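Putative methylthioribose-1-phosphate isomerase (Pyrococcus horikoshii OT3, PDB 6A34) probably catalyses the interconversion of 5-methylthioribose 1-phosphate and 5-methylthioribulose 1-phosphate, a step of the methionine salvage pathway. Local coordinates at residues 277-280 with 281-285; 333-337 with 338-342. All blocks are in the same frame, centred on the assembly; numbering follows the deposited sequence.

In the fold
Interactions 1 and 2 are two neighbouring chain reversals at one side of the seven-stranded mixed sheet, and together make a compact worked example of how adjacent strands are tied beyond their ends. Interaction 1 (277-285) comes first along the sequence and interaction 2 (333-342) follows it, their centres about 9 Å apart. Strands 275-278 and 333-336 lie side by side and parallel; strand 339-341 folds back antiparallel to form the sheet's last strand within the chain. Backbone bonds tie Ile-335 to Ala-277 and Ala-279, and beyond the strand ends Asp-337 OD1 accepts from Leu-281 N. The turn of interaction 1 is thus fastened to the hairpin of interaction 2, and Ile-284 and Val-341 both pack on helix 345-354.

Interaction 1: residues 277-280 with 281-285; sequences AVAP and LSSID
Pro-280 and Ser-283 meet twice, once through the backbone and once through their side chains, as the chain leaves strand 275-278 and curls into a single 3-10 turn. Ser-283 N donates to Pro-280 O (3.0 Å, N-H...O 162°), approaching from above the carbonyl plane, 46° out of it. The close-packed part lies on the inner side of the bend. There Ser-283 OG stands beside its own backbone N, anti to the carbonyl carbon (chi1 -54°), a setting that brings the hydroxyl to one side of the proline ring, above its CD-CG edge, 3.5 Å from Pro-280 CD, while Ser-283 CB rests 4.0 Å from the methyl CB of buried Ala-279. A second bond of the same i+3 pattern, Ile-284 N to Leu-281 O (3.0 Å), continues the turn. In this Rossmann-like domain the bend carries the chain from the C-terminal end of a parallel strand towards a short, weakly bonded strand at about 284-285; the side chain of Ser-283 lies about 7 Å from that of Asp-247, the predicted proton donor. The looser side belongs to exposed Ser-282, whose OG makes no closer approach to the proline than 3.9 Å, at Pro-280 CG. Leu-281 turns away from the proline and packs against Leu-352 and Phe-353 of helix 345-354.

Interaction 2: residues 333-337 with 338-342; sequences GIITD and RGVVW
Thr-336 and Gly-339 close a tight hairpin, joined by a type I turn, in which one carbonyl serves two donors. Gly-339 O accepts from Thr-336 OG1 (2.6 Å), which lies in the carbonyl plane on a lone pair, and from Thr-336 N (3.1 Å), which sits 46° above that plane. The hydroxyl works both ways: it also receives Arg-338 N at 2.9 Å. A chi1 of 82° places OG1 between the backbone N and the carbonyl carbon, within reach of both Arg-338 N and Gly-339 O. A valine in place of Thr-336 would probably leave Arg-338 N without its acceptor and Gly-339 O with one donor fewer, so that the turn would be held less firmly. The return bond from Gly-339 N to Thr-336 O is weak. Further along, Ile-334 and Val-341 form a hydrogen-bonded pair, with Ile-334 N to Val-341 O at 2.9 Å and Val-341 N to Ile-334 O at 2.8 Å; Ile-334 O also takes a CA-H...O contact from Val-340.

At the turn, Asp-337 OD2 has its main partner in Arg-149, and lies only at long ion-pair distance from Arg-338 NE (4.0 Å), well out of the guanidinium plane. A water in that plane accepts from Arg-338 NE and donates weakly to Asp-337 OD2. At the opposite end of the hairpin, Trp-342 CE3 comes obliquely to within 4.1 Å of Gly-333 CA, with Val-340 CG1, a neighbour on the same strand, over one ring face. This is a two-residue beta hairpin, Asp-337 and Arg-338 forming its loop, whose antiparallel second strand forms the edge of the Rossmann-like domain's sheet within this chain.

Interaction 1: residues 277-280 with 281-285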
ATOM      1  N   ALA A 277      -3.851 -15.902  13.067  1.00 25.68           N
ATOM      2  CA  ALA A 277      -3.173 -16.584  11.992  1.00 26.80           C
ATOM      3  C   ALA A 277      -3.847 -17.945  11.808  1.00 31.93           C
ATOM      4  O   ALA A 277      -4.300 -18.547  12.785  1.00 34.89           O
ATOM      5  CB  ALA A 277      -1.706 -16.766  12.340  1.00 27.76           C
ATOM      6  N   VAL A 278      -3.909 -18.417  10.565  1.00 31.82           N
ATOM      7  CA  VAL A 278      -4.439 -19.711  10.230  1.00 32.28           C
ATOM      8  C   VAL A 278      -3.423 -20.375   9.302  1.00 34.74           C
ATOM      9  O   VAL A 278      -2.985 -19.747   8.312  1.00 35.26           O
ATOM     10  CB  VAL A 278      -5.844 -19.624   9.596  1.00 36.57           C
ATOM     11  CG1 VAL A 278      -5.928 -18.619   8.455  1.00 36.78           C
ATOM     12  CG2 VAL A 278      -6.339 -20.987   9.119  1.00 37.65           C
ATOM     13  N   ALA A 279      -3.018 -21.606   9.652  1.00 33.70           N
ATOM     14  CA  ALA A 279      -2.109 -22.432   8.852  1.00 32.55           C
ATOM     15  C   ALA A 279      -2.174 -23.890   9.292  1.00 38.90           C
ATOM     16  O   ALA A 279      -2.522 -24.161  10.440  1.00 36.87           O
ATOM     17  CB  ALA A 279      -0.717 -21.934   8.989  1.00 35.19           C
ATOM     18  N   PRO A 280      -1.818 -24.854   8.406  1.00 37.17           N
ATOM     19  CA  PRO A 280      -1.722 -26.263   8.785  1.00 35.04           C
ATOM     20  C   PRO A 280      -0.473 -26.513   9.631  1.00 34.55           C
ATOM     21  O   PRO A 280       0.443 -25.694   9.595  1.00 34.62           O
ATOM     22  CB  PRO A 280      -1.664 -26.997   7.436  1.00 36.63           C
ATOM     23  CG  PRO A 280      -1.048 -25.998   6.485  1.00 39.97           C
ATOM     24  CD  PRO A 280      -1.431 -24.625   7.005  1.00 37.57           C
ATOM     25  N   LEU A 281      -0.459 -27.625  10.382  1.00 38.04           N
ATOM     26  CA  LEU A 281       0.677 -28.042  11.243  1.00 41.79           C
ATOM     27  C   LEU A 281       2.019 -28.029  10.490  1.00 44.70           C
ATOM     28  O   LEU A 281       3.043 -27.685  11.066  1.00 47.72           O
ATOM     29  CB  LEU A 281       0.404 -29.427  11.835  1.00 48.32           C
ATOM     30  CG  LEU A 281       0.077 -29.440  13.330  1.00 54.08           C
ATOM     31  CD1 LEU A 281      -1.042 -28.472  13.657  1.00 54.16           C
ATOM     32  CD2 LEU A 281      -0.275 -30.841  13.792  1.00 55.95           C
ATOM     33  N   SER A 282       2.007 -28.367   9.200  1.00 42.13           N
ATOM     34  CA  SER A 282       3.203 -28.488   8.405  1.00 45.41           C
ATOM     35  C   SER A 282       3.869 -27.121   8.178  1.00 46.93           C
ATOM     36  O   SER A 282       4.991 -27.074   7.689  1.00 45.83           O
ATOM     37  CB  SER A 282       2.897 -29.170   7.090  1.00 45.46           C
ATOM     38  OG  SER A 282       1.981 -28.401   6.329  1.00 45.93           O
ATOM     39  N   SER A 283       3.180 -26.021   8.507  1.00 43.99           N
ATOM     40  CA  SER A 283       3.748 -24.658   8.366  1.00 44.06           C
ATOM     41  C   SER A 283       4.400 -24.208   9.679  1.00 42.89           C
ATOM     42  O   SER A 283       4.996 -23.146   9.732  1.00 42.54           O
ATOM     43  CB  SER A 283       2.699 -23.655   7.928  1.00 43.72           C
ATOM     44  OG  SER A 283       2.060 -24.089   6.744  1.00 42.99           O
ATOM     45  N   ILE A 284       4.250 -25.004  10.742  1.00 42.33           N
ATOM     46  CA  ILE A 284       4.898 -24.719  11.991  1.00 42.38           C
ATOM     47  C   ILE A 284       6.270 -25.394  11.977  1.00 41.14           C
ATOM     48  O   ILE A 284       6.365 -26.610  11.922  1.00 44.31           O
ATOM     49  CB  ILE A 284       4.034 -25.167  13.180  1.00 42.84           C
ATOM     50  CG1 ILE A 284       2.633 -24.571  13.111  1.00 43.13           C
ATOM     51  CG2 ILE A 284       4.705 -24.860  14.507  1.00 47.12           C
ATOM     52  CD1 ILE A 284       1.648 -25.273  13.999  1.00 45.23           C
ATOM     53  N   ASP A 285       7.312 -24.563  12.030  1.00 39.72           N
ATOM     54  CA  ASP A 285       8.695 -24.965  12.061  1.00 42.43           C
ATOM     55  C   ASP A 285       9.171 -24.903  13.513  1.00 42.84           C
ATOM     56  O   ASP A 285       9.596 -23.849  13.995  1.00 38.86           O
ATOM     57  CB  ASP A 285       9.523 -24.072  11.130  1.00 46.67           C
ATOM     58  CG  ASP A 285      10.992 -24.425  10.999  1.00 49.83           C
ATOM     59  OD1 ASP A 285      11.421 -25.422  11.606  1.00 45.59           O
ATOM     60  OD2 ASP A 285      11.696 -23.675  10.289  1.00 60.00           O
TER

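Interaction 2: residues 333-337 with 338-342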
ATOM      1  N   GLY A 333      -4.979 -16.069  18.717  1.00 28.06           N
ATOM      2  CA  GLY A 333      -4.865 -17.509  18.588  1.00 29.97           C
ATOM      3  C   GLY A 333      -4.312 -17.918  17.239  1.00 30.86           C
ATOM      4  O   GLY A 333      -4.200 -17.093  16.317  1.00 31.32           O
ATOM      5  N   ILE A 334      -3.944 -19.193  17.130  1.00 29.49           N
ATOM      6  CA  ILE A 334      -3.466 -19.749  15.886  1.00 32.46           C
ATOM      7  C   ILE A 334      -4.418 -20.883  15.477  1.00 33.84           C
ATOM      8  O   ILE A 334      -4.508 -21.904  16.157  1.00 36.51           O
ATOM      9  CB  ILE A 334      -2.018 -20.262  15.988  1.00 28.25           C
ATOM     10  CG1 ILE A 334      -1.036 -19.156  16.362  1.00 30.48           C
ATOM     11  CG2 ILE A 334      -1.636 -20.951  14.697  1.00 27.85           C
ATOM     12  CD1 ILE A 334       0.400 -19.620  16.526  1.00 33.65           C
ATOM     13  N   ILE A 335      -5.090 -20.694  14.344  1.00 31.71           N
ATOM     14  CA  ILE A 335      -6.041 -21.642  13.843  1.00 33.08           C
ATOM     15  C   ILE A 335      -5.272 -22.644  12.984  1.00 35.72           C
ATOM     16  O   ILE A 335      -4.632 -22.249  12.017  1.00 38.67           O
ATOM     17  CB  ILE A 335      -7.167 -20.947  13.063  1.00 29.36           C
ATOM     18  CG1 ILE A 335      -7.827 -19.837  13.874  1.00 28.80           C
ATOM     19  CG2 ILE A 335      -8.191 -21.975  12.611  1.00 32.08           C
ATOM     20  CD1 ILE A 335      -8.513 -18.796  13.038  1.00 29.28           C
ATOM     21  N   THR A 336      -5.295 -23.917  13.394  1.00 34.12           N
ATOM     22  CA  THR A 336      -4.644 -24.990  12.654  1.00 33.92           C
ATOM     23  C   THR A 336      -5.679 -26.042  12.248  1.00 32.45           C
ATOM     24  O   THR A 336      -6.832 -26.002  12.660  1.00 32.47           O
ATOM     25  CB  THR A 336      -3.532 -25.691  13.440  1.00 32.22           C
ATOM     26  OG1 THR A 336      -4.138 -26.655  14.296  1.00 31.15           O
ATOM     27  CG2 THR A 336      -2.650 -24.734  14.204  1.00 36.86           C
ATOM     28  N   ASP A 337      -5.224 -26.999  11.437  1.00 37.07           N
ATOM     29  CA  ASP A 337      -6.083 -28.080  10.936  1.00 39.39           C
ATOM     30  C   ASP A 337      -6.299 -29.118  12.046  1.00 38.57           C
ATOM     31  O   ASP A 337      -7.021 -30.072  11.809  1.00 44.14           O
ATOM     32  CB  ASP A 337      -5.475 -28.740   9.700  1.00 37.33           C
ATOM     33  CG  ASP A 337      -4.132 -29.394   9.976  1.00 37.84           C
ATOM     34  OD1 ASP A 337      -3.189 -28.672  10.395  1.00 36.60           O
ATOM     35  OD2 ASP A 337      -4.039 -30.623   9.776  1.00 38.95           O
ATOM     36  N   ARG A 338      -5.705 -28.903  13.234  1.00 36.13           N
ATOM     37  CA  ARG A 338      -5.913 -29.801  14.392  1.00 41.91           C
ATOM     38  C   ARG A 338      -6.389 -29.003  15.610  1.00 40.18           C
ATOM     39  O   ARG A 338      -6.187 -29.411  16.715  1.00 43.51           O
ATOM     40  CB  ARG A 338      -4.636 -30.605  14.676  1.00 42.03           C
ATOM     41  CG  ARG A 338      -4.224 -31.559  13.550  1.00 47.79           C
ATOM     42  CD  ARG A 338      -5.274 -32.641  13.242  1.00 57.01           C
ATOM     43  NE  ARG A 338      -4.927 -33.625  12.198  1.00 62.06           N
ATOM     44  CZ  ARG A 338      -5.786 -34.490  11.630  1.00 57.85           C
ATOM     45  NH1 ARG A 338      -7.031 -34.594  12.068  1.00 53.19           N
ATOM     46  NH2 ARG A 338      -5.396 -35.235  10.610  1.00 56.06           N
ATOM     47  N   GLY A 339      -7.053 -27.870  15.382  1.00 41.20           N
ATOM     48  CA  GLY A 339      -7.613 -27.067  16.460  1.00 36.61           C
ATOM     49  C   GLY A 339      -6.873 -25.749  16.629  1.00 37.22           C
ATOM     50  O   GLY A 339      -5.836 -25.510  15.975  1.00 37.95           O
ATOM     51  N   VAL A 340      -7.437 -24.880  17.475  1.00 32.79           N
ATOM     52  CA  VAL A 340      -6.945 -23.547  17.678  1.00 31.55           C
ATOM     53  C   VAL A 340      -6.009 -23.594  18.880  1.00 34.63           C
ATOM     54  O   VAL A 340      -6.382 -24.151  19.879  1.00 36.23           O
ATOM     55  CB  VAL A 340      -8.064 -22.531  17.915  1.00 31.95           C
ATOM     56  CG1 VAL A 340      -7.473 -21.135  18.039  1.00 33.71           C
ATOM     57  CG2 VAL A 340      -9.137 -22.568  16.841  1.00 30.60           C
ATOM     58  N   VAL A 341      -4.806 -23.041  18.710  1.00 31.26           N
ATOM     59  CA  VAL A 341      -3.812 -22.869  19.715  1.00 35.84           C
ATOM     60  C   VAL A 341      -3.983 -21.483  20.353  1.00 35.77           C
ATOM     61  O   VAL A 341      -3.956 -20.498  19.692  1.00 37.45           O
ATOM     62  CB  VAL A 341      -2.398 -22.995  19.114  1.00 37.29           C
ATOM     63  CG1 VAL A 341      -1.330 -22.992  20.189  1.00 40.97           C
ATOM     64  CG2 VAL A 341      -2.265 -24.227  18.239  1.00 39.43           C
ATOM     65  N   TRP A 342      -4.043 -21.458  21.677  1.00 36.96           N
ATOM     66  CA  TRP A 342      -4.206 -20.289  22.489  1.00 34.27           C
ATOM     67  C   TRP A 342      -2.883 -19.974  23.198  1.00 34.97           C
ATOM     68  O   TRP A 342      -2.007 -20.831  23.310  1.00 34.40           O
ATOM     69  CB  TRP A 342      -5.344 -20.557  23.476  1.00 30.00           C
ATOM     70  CG  TRP A 342      -6.640 -20.879  22.808  1.00 31.02           C
ATOM     71  CD1 TRP A 342      -7.292 -22.083  22.834  1.00 29.74           C
ATOM     72  CD2 TRP A 342      -7.464 -19.992  22.018  1.00 28.92           C
ATOM     73  NE1 TRP A 342      -8.456 -21.998  22.130  1.00 27.58           N
ATOM     74  CE2 TRP A 342      -8.594 -20.734  21.617  1.00 27.99           C
ATOM     75  CE3 TRP A 342      -7.347 -18.669  21.586  1.00 29.06           C
ATOM     76  CZ2 TRP A 342      -9.614 -20.190  20.842  1.00 29.34           C
ATOM     77  CZ3 TRP A 342      -8.358 -18.125  20.822  1.00 31.02           C
ATOM     78  CH2 TRP A 342      -9.471 -18.878  20.447  1.00 31.77           C
TER
HETATM   79  O   HOH W   1      -2.266 -33.142  11.209  1.00 52.19           O